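Local coordinates for Thiol:disulfide interchange protein DsbC (Haemophilus influenzae, PDB 1T3B) that probably isomerises and forms disulfide bonds in periplasmic proteins as a homodimeric, redox-active oxidoreductase of the thioredoxin family, at residues Y100-H105 / E151-N156; Y120-R125 / A138-K143. One frame throughout, in Å; residues are numbered along the deposited sequence.

Interaction 1: Y100-H105 / E151-N156; sequences YCHLLH and EAEKGN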
loop_
_atom_site.group_PDB
_atom_site.type_symbol
_atom_site.label_atom_id
_atom_site.label_comp_id
_atom_site.label_asym_id
_atom_site.label_seq_id
_atom_site.Cartn_x
_atom_site.Cartn_y
_atom_site.Cartn_z
ATOM N N TYR A 100 -8.445 -23.475 -21.592
ATOM C CA TYR A 100 -7.144 -23.912 -21.111
ATOM C C TYR A 100 -7.228 -24.722 -19.830
ATOM O O TYR A 100 -6.374 -25.565 -19.567
ATOM C CB TYR A 100 -6.211 -22.702 -20.941
ATOM C CG TYR A 100 -5.587 -22.241 -22.247
ATOM C CD1 TYR A 100 -4.612 -23.007 -22.881
ATOM C CD2 TYR A 100 -5.996 -21.059 -22.868
ATOM C CE1 TYR A 100 -4.060 -22.612 -24.098
ATOM C CE2 TYR A 100 -5.452 -20.660 -24.088
ATOM C CZ TYR A 100 -4.487 -21.442 -24.693
ATOM O OH TYR A 100 -3.954 -21.059 -25.894
ATOM N N CYS A 101 -8.243 -24.461 -19.021
ATOM C CA CYS A 101 -8.414 -25.240 -17.808
ATOM C C CYS A 101 -8.779 -26.606 -18.366
ATOM O O CYS A 101 -8.316 -27.642 -17.895
ATOM C CB CYS A 101 -9.573 -24.707 -16.972
ATOM S SG CYS A 101 -9.444 -22.942 -16.587
ATOM N N HIS A 102 -9.620 -26.594 -19.391
ATOM C CA HIS A 102 -10.030 -27.831 -20.002
ATOM C C HIS A 102 -8.817 -28.600 -20.494
ATOM O O HIS A 102 -8.605 -29.751 -20.114
ATOM C CB HIS A 102 -10.974 -27.564 -21.166
ATOM C CG HIS A 102 -11.285 -28.787 -21.964
ATOM N ND1 HIS A 102 -12.100 -29.795 -21.493
ATOM C CD2 HIS A 102 -10.841 -29.198 -23.175
ATOM C CE1 HIS A 102 -12.146 -30.773 -22.381
ATOM N NE2 HIS A 102 -11.390 -30.436 -23.411
ATOM N N LEU A 103 -8.026 -27.948 -21.342
ATOM C CA LEU A 103 -6.822 -28.536 -21.920
ATOM C C LEU A 103 -5.914 -29.098 -20.836
ATOM O O LEU A 103 -5.453 -30.228 -20.931
ATOM C CB LEU A 103 -6.066 -27.482 -22.732
ATOM C CG LEU A 103 -4.869 -27.975 -23.551
ATOM C CD1 LEU A 103 -5.367 -28.950 -24.601
ATOM C CD2 LEU A 103 -4.153 -26.797 -24.210
ATOM N N LEU A 104 -5.659 -28.304 -19.806
ATOM C CA LEU A 104 -4.829 -28.749 -18.701
ATOM C C LEU A 104 -5.387 -30.057 -18.143
ATOM O O LEU A 104 -4.653 -30.981 -17.822
ATOM C CB LEU A 104 -4.786 -27.650 -17.628
ATOM C CG LEU A 104 -4.675 -27.851 -16.109
ATOM C CD1 LEU A 104 -3.838 -29.047 -15.722
ATOM C CD2 LEU A 104 -4.061 -26.587 -15.537
ATOM N N HIS A 105 -6.704 -30.137 -18.062
ATOM C CA HIS A 105 -7.366 -31.317 -17.538
ATOM C C HIS A 105 -7.155 -32.545 -18.422
ATOM O O HIS A 105 -6.953 -33.655 -17.924
ATOM C CB HIS A 105 -8.856 -31.035 -17.379
ATOM C CG HIS A 105 -9.557 -32.004 -16.481
ATOM N ND1 HIS A 105 -9.829 -33.303 -16.851
ATOM C CD2 HIS A 105 -10.012 -31.872 -15.213
ATOM C CE1 HIS A 105 -10.421 -33.927 -15.852
ATOM N NE2 HIS A 105 -10.544 -33.080 -14.846
ATOM N N GLU A 151 -16.827 -35.571 -15.584
ATOM C CA GLU A 151 -18.003 -35.476 -16.445
ATOM C C GLU A 151 -18.330 -34.059 -16.895
ATOM O O GLU A 151 -18.745 -33.843 -18.027
ATOM C CB GLU A 151 -19.202 -36.103 -15.748
ATOM C CG GLU A 151 -19.133 -37.624 -15.743
ATOM C CD GLU A 151 -19.294 -38.220 -17.136
ATOM O OE1 GLU A 151 -20.407 -38.132 -17.696
ATOM O OE2 GLU A 151 -18.308 -38.774 -17.673
ATOM N N ALA A 152 -18.154 -33.089 -16.012
ATOM C CA ALA A 152 -18.398 -31.705 -16.377
ATOM C C ALA A 152 -17.448 -31.329 -17.514
ATOM O O ALA A 152 -17.808 -30.598 -18.443
ATOM C CB ALA A 152 -18.153 -30.801 -15.188
ATOM N N GLU A 153 -16.224 -31.840 -17.450
ATOM C CA GLU A 153 -15.241 -31.532 -18.477
ATOM C C GLU A 153 -15.548 -32.206 -19.799
ATOM O O GLU A 153 -15.082 -31.780 -20.851
ATOM C CB GLU A 153 -13.852 -31.930 -18.005
ATOM C CG GLU A 153 -13.336 -31.064 -16.897
ATOM C CD GLU A 153 -13.164 -29.609 -17.326
ATOM O OE1 GLU A 153 -12.510 -29.357 -18.356
ATOM O OE2 GLU A 153 -13.675 -28.707 -16.631
ATOM N N LYS A 154 -16.328 -33.270 -19.747
ATOM C CA LYS A 154 -16.685 -33.966 -20.966
ATOM C C LYS A 154 -17.961 -33.354 -21.557
ATOM O O LYS A 154 -18.445 -33.773 -22.602
ATOM C CB LYS A 154 -16.864 -35.460 -20.680
ATOM C CG LYS A 154 -15.560 -36.202 -20.400
ATOM C CD LYS A 154 -15.801 -37.661 -20.081
ATOM C CE LYS A 154 -14.540 -38.344 -19.559
ATOM N NZ LYS A 154 -14.839 -39.657 -18.897
ATOM N N GLY A 155 -18.498 -32.344 -20.880
ATOM C CA GLY A 155 -19.699 -31.692 -21.363
ATOM C C GLY A 155 -20.968 -32.008 -20.586
ATOM O O GLY A 155 -21.994 -31.359 -20.793
ATOM N N ASN A 156 -20.910 -32.992 -19.692
ATOM C CA ASN A 156 -22.080 -33.369 -18.905
ATOM C C ASN A 156 -22.197 -32.562 -17.621
ATOM O O ASN A 156 -21.712 -32.988 -16.582
ATOM C CB ASN A 156 -22.018 -34.848 -18.529
ATOM C CG ASN A 156 -21.832 -35.754 -19.728
ATOM O OD1 ASN A 156 -22.412 -35.525 -20.784
ATOM N ND2 ASN A 156 -21.039 -36.809 -19.559
#
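His102 has CG anti to its own N and beside the carbonyl carbon (chi1 172°), and His105 repeats this setting one helical turn on; the His102 ring is thereby swung round until its ND1 edge meets the carboxylate of Glu153, while His105 presents a face. In the glutamate, chi1 puts CG beside the backbone N and over the His105 ring, and the bend at chi2 (-63°) then turns the carboxylate to the edge of His102. There, His102 ND1 donates to Glu153 OE1 at 3.2 Å. The bond is moderately bent, with an N-H...O angle of 148°. It arrives on the anti side of OE1, lifted out of the carboxylate plane and also somewhat tilted from the imidazole plane. The same oxygen lies 3.3 Å from His102 CA, while His102 CE1 approaches the backbone oxygen of Glu153, with CE1 and O 3.5 Å apart; the two side chains run alongside each other in opposite senses. Glu153 CG is 3.9 Å from the centroid of the His105 imidazole, nearly on its normal, in a CH-pi contact. His105 NE2 is hydrogen-bonded to Tyr81 OH, which helps fix the ring's rotation. Just beyond Glu153, helix 145-153 ends in a Schellman motif, with Asn156 N bonded to Glu151 O at 2.9 Å and Gly155 N to Ala152 O at 3.1 Å. Cys101, next to His102, forms the redox-active disulfide with Cys98. One buried glutamate therefore serves two histidines by different means, its carboxylate polar and its methylene apolar. The carboxylate would probably polarise the His102 N-H, and this bond may offset part of the cost of burying an acidic group near the helix that begins at the redox-active cysteines.

Interaction 2: Y120-R125 / A138-K143; sequences YLAFPR and AIWTAK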
loop_
_atom_site.group_PDB
_atom_site.type_symbol
_atom_site.label_atom_id
_atom_site.label_comp_id
_atom_site.label_asym_id
_atom_site.label_seq_id
_atom_site.Cartn_x
_atom_site.Cartn_y
_atom_site.Cartn_z
ATOM N N TYR A 120 -7.393 -29.468 -7.568
ATOM C CA TYR A 120 -8.249 -28.372 -7.983
ATOM C C TYR A 120 -9.045 -27.680 -6.899
ATOM O O TYR A 120 -9.615 -28.303 -6.007
ATOM C CB TYR A 120 -9.262 -28.810 -9.047
ATOM C CG TYR A 120 -8.710 -29.257 -10.376
ATOM C CD1 TYR A 120 -7.960 -28.403 -11.187
ATOM C CD2 TYR A 120 -8.978 -30.531 -10.845
ATOM C CE1 TYR A 120 -7.497 -28.824 -12.437
ATOM C CE2 TYR A 120 -8.522 -30.952 -12.080
ATOM C CZ TYR A 120 -7.788 -30.106 -12.866
ATOM O OH TYR A 120 -7.344 -30.585 -14.069
ATOM N N LEU A 121 -9.084 -26.362 -7.039
ATOM C CA LEU A 121 -9.835 -25.462 -6.195
ATOM C C LEU A 121 -10.703 -24.787 -7.243
ATOM O O LEU A 121 -10.321 -24.714 -8.404
ATOM C CB LEU A 121 -8.912 -24.445 -5.536
ATOM C CG LEU A 121 -8.233 -24.954 -4.275
ATOM C CD1 LEU A 121 -7.294 -23.931 -3.733
ATOM C CD2 LEU A 121 -9.301 -25.265 -3.252
ATOM N N ALA A 122 -11.867 -24.296 -6.854
ATOM C CA ALA A 122 -12.733 -23.662 -7.825
ATOM C C ALA A 122 -12.485 -22.172 -7.931
ATOM O O ALA A 122 -12.117 -21.504 -6.964
ATOM C CB ALA A 122 -14.195 -23.912 -7.476
ATOM N N PHE A 123 -12.695 -21.649 -9.127
ATOM C CA PHE A 123 -12.539 -20.238 -9.331
ATOM C C PHE A 123 -13.533 -19.754 -10.363
ATOM O O PHE A 123 -13.173 -19.534 -11.517
ATOM C CB PHE A 123 -11.123 -19.897 -9.786
ATOM C CG PHE A 123 -10.816 -18.430 -9.710
ATOM C CD1 PHE A 123 -10.452 -17.842 -8.500
ATOM C CD2 PHE A 123 -10.966 -17.617 -10.829
ATOM C CE1 PHE A 123 -10.247 -16.476 -8.407
ATOM C CE2 PHE A 123 -10.763 -16.245 -10.744
ATOM C CZ PHE A 123 -10.405 -15.677 -9.530
ATOM N N PRO A 124 -14.813 -19.624 -9.978
ATOM C CA PRO A 124 -15.815 -19.146 -10.939
ATOM C C PRO A 124 -15.626 -17.651 -11.234
ATOM O O PRO A 124 -15.994 -16.777 -10.441
ATOM C CB PRO A 124 -17.148 -19.476 -10.259
ATOM C CG PRO A 124 -16.810 -19.555 -8.818
ATOM C CD PRO A 124 -15.463 -20.220 -8.801
ATOM N N ARG A 125 -15.037 -17.385 -12.395
ATOM C CA ARG A 125 -14.724 -16.034 -12.851
ATOM C C ARG A 125 -15.904 -15.067 -12.942
ATOM O O ARG A 125 -15.854 -13.981 -12.368
ATOM C CB ARG A 125 -14.000 -16.115 -14.199
ATOM C CG ARG A 125 -12.647 -16.800 -14.112
ATOM C CD ARG A 125 -12.054 -17.060 -15.485
ATOM N NE ARG A 125 -12.940 -17.844 -16.337
ATOM C CZ ARG A 125 -12.620 -18.269 -17.555
ATOM N NH1 ARG A 125 -11.430 -17.984 -18.057
ATOM N NH2 ARG A 125 -13.492 -18.966 -18.271
ATOM N N ALA A 138 -22.112 -27.684 -7.105
ATOM C CA ALA A 138 -22.617 -29.035 -7.166
ATOM C C ALA A 138 -21.449 -29.984 -7.337
ATOM O O ALA A 138 -21.312 -30.947 -6.588
ATOM C CB ALA A 138 -23.577 -29.178 -8.326
ATOM N N ILE A 139 -20.597 -29.707 -8.314
ATOM C CA ILE A 139 -19.455 -30.566 -8.585
ATOM C C ILE A 139 -18.495 -30.726 -7.425
ATOM O O ILE A 139 -18.065 -31.830 -7.133
ATOM C CB ILE A 139 -18.638 -30.056 -9.792
ATOM C CG1 ILE A 139 -19.483 -30.101 -11.056
ATOM C CG2 ILE A 139 -17.404 -30.904 -9.979
ATOM C CD1 ILE A 139 -18.823 -29.432 -12.241
ATOM N N TRP A 140 -18.159 -29.623 -6.770
ATOM C CA TRP A 140 -17.204 -29.642 -5.670
ATOM C C TRP A 140 -17.687 -30.285 -4.380
ATOM O O TRP A 140 -16.875 -30.677 -3.536
ATOM C CB TRP A 140 -16.721 -28.215 -5.393
ATOM C CG TRP A 140 -15.332 -27.957 -5.882
ATOM C CD1 TRP A 140 -14.172 -28.029 -5.153
ATOM C CD2 TRP A 140 -14.943 -27.685 -7.227
ATOM N NE1 TRP A 140 -13.087 -27.826 -5.971
ATOM C CE2 TRP A 140 -13.534 -27.614 -7.249
ATOM C CE3 TRP A 140 -15.647 -27.501 -8.416
ATOM C CZ2 TRP A 140 -12.821 -27.366 -8.416
ATOM C CZ3 TRP A 140 -14.951 -27.256 -9.567
ATOM C CH2 TRP A 140 -13.548 -27.192 -9.564
ATOM N N THR A 141 -19.008 -30.394 -4.234
ATOM C CA THR A 141 -19.626 -30.978 -3.039
ATOM C C THR A 141 -20.319 -32.313 -3.304
ATOM O O THR A 141 -20.911 -32.903 -2.398
ATOM C CB THR A 141 -20.669 -30.026 -2.432
ATOM O OG1 THR A 141 -21.649 -29.707 -3.425
ATOM C CG2 THR A 141 -20.011 -28.750 -1.938
ATOM N N ALA A 142 -20.238 -32.782 -4.546
ATOM C CA ALA A 142 -20.859 -34.037 -4.957
ATOM C C ALA A 142 -20.409 -35.223 -4.098
ATOM O O ALA A 142 -19.642 -35.040 -3.160
ATOM C CB ALA A 142 -20.539 -34.290 -6.413
ATOM N N LYS A 143 -20.880 -36.434 -4.409
ATOM C CA LYS A 143 -20.493 -37.615 -3.631
ATOM C C LYS A 143 -19.105 -38.134 -3.989
ATOM O O LYS A 143 -18.454 -38.793 -3.185
ATOM C CB LYS A 143 -21.534 -38.728 -3.782
ATOM C CG LYS A 143 -22.369 -38.938 -2.517
ATOM C CD LYS A 143 -23.301 -40.161 -2.607
ATOM C CE LYS A 143 -22.554 -41.411 -3.061
ATOM N NZ LYS A 143 -21.288 -41.606 -2.313
#
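Over one face of the Trp140 indole lies the methyl of Ala122: CB stands 3.6 Å from the centroid of the six-membered ring, almost on its normal, as a CH-pi contact. At the indole edge, in its plane, is the carbonyl oxygen of Tyr120, with O 3.5 Å from Trp140 NE1. The strand backbone continues across the benzo part, where Leu121 C comes within 3.5 Å of Trp140 CZ2 and Ala122 N within 3.6 Å of the same carbon. Tyr120 adds its CB, 3.9 Å from Trp140 CZ2. With CG anti to the carbonyl carbon (chi1 -64°), the phenol of Tyr120 is carried away from the indole, to lie against Tyr81 and Leu149. His170 of helix 166-177 also meets the indole, ring planes steeply inclined, and its ND1 is hydrogen-bonded to Ala122 N. All the touching residues are buried, and the indole packs against both backbone and side chains. Trp140 packs helix 131-141 against the end of strand 116-122 in the central sheet, an arrangement that belongs to the thioredoxin fold with helices inserted after this strand, as in the DsbA and DsbC group.

In the fold
Both interactions lie in the thioredoxin-like domain, their centres about 13 Å apart and on the same side of the chain's centre. Along the chain the order is helix 99-105, strand 116-122, helix 131-141, helix 145-153, and both segments of interaction 2 fall between the two of interaction 1 in sequence. The two also touch: His105 CD2 lies 3.2 Å from Tyr120 OH, and Ala152 CB packs 3.3 Å from Ile139 CD1 between the consecutive helices. Interaction 2 joins helix 131-141 to strand 116-122 of the central sheet, and interaction 1 joins helix 145-153 to the helix that carries Cys101 of the redox-active disulfide.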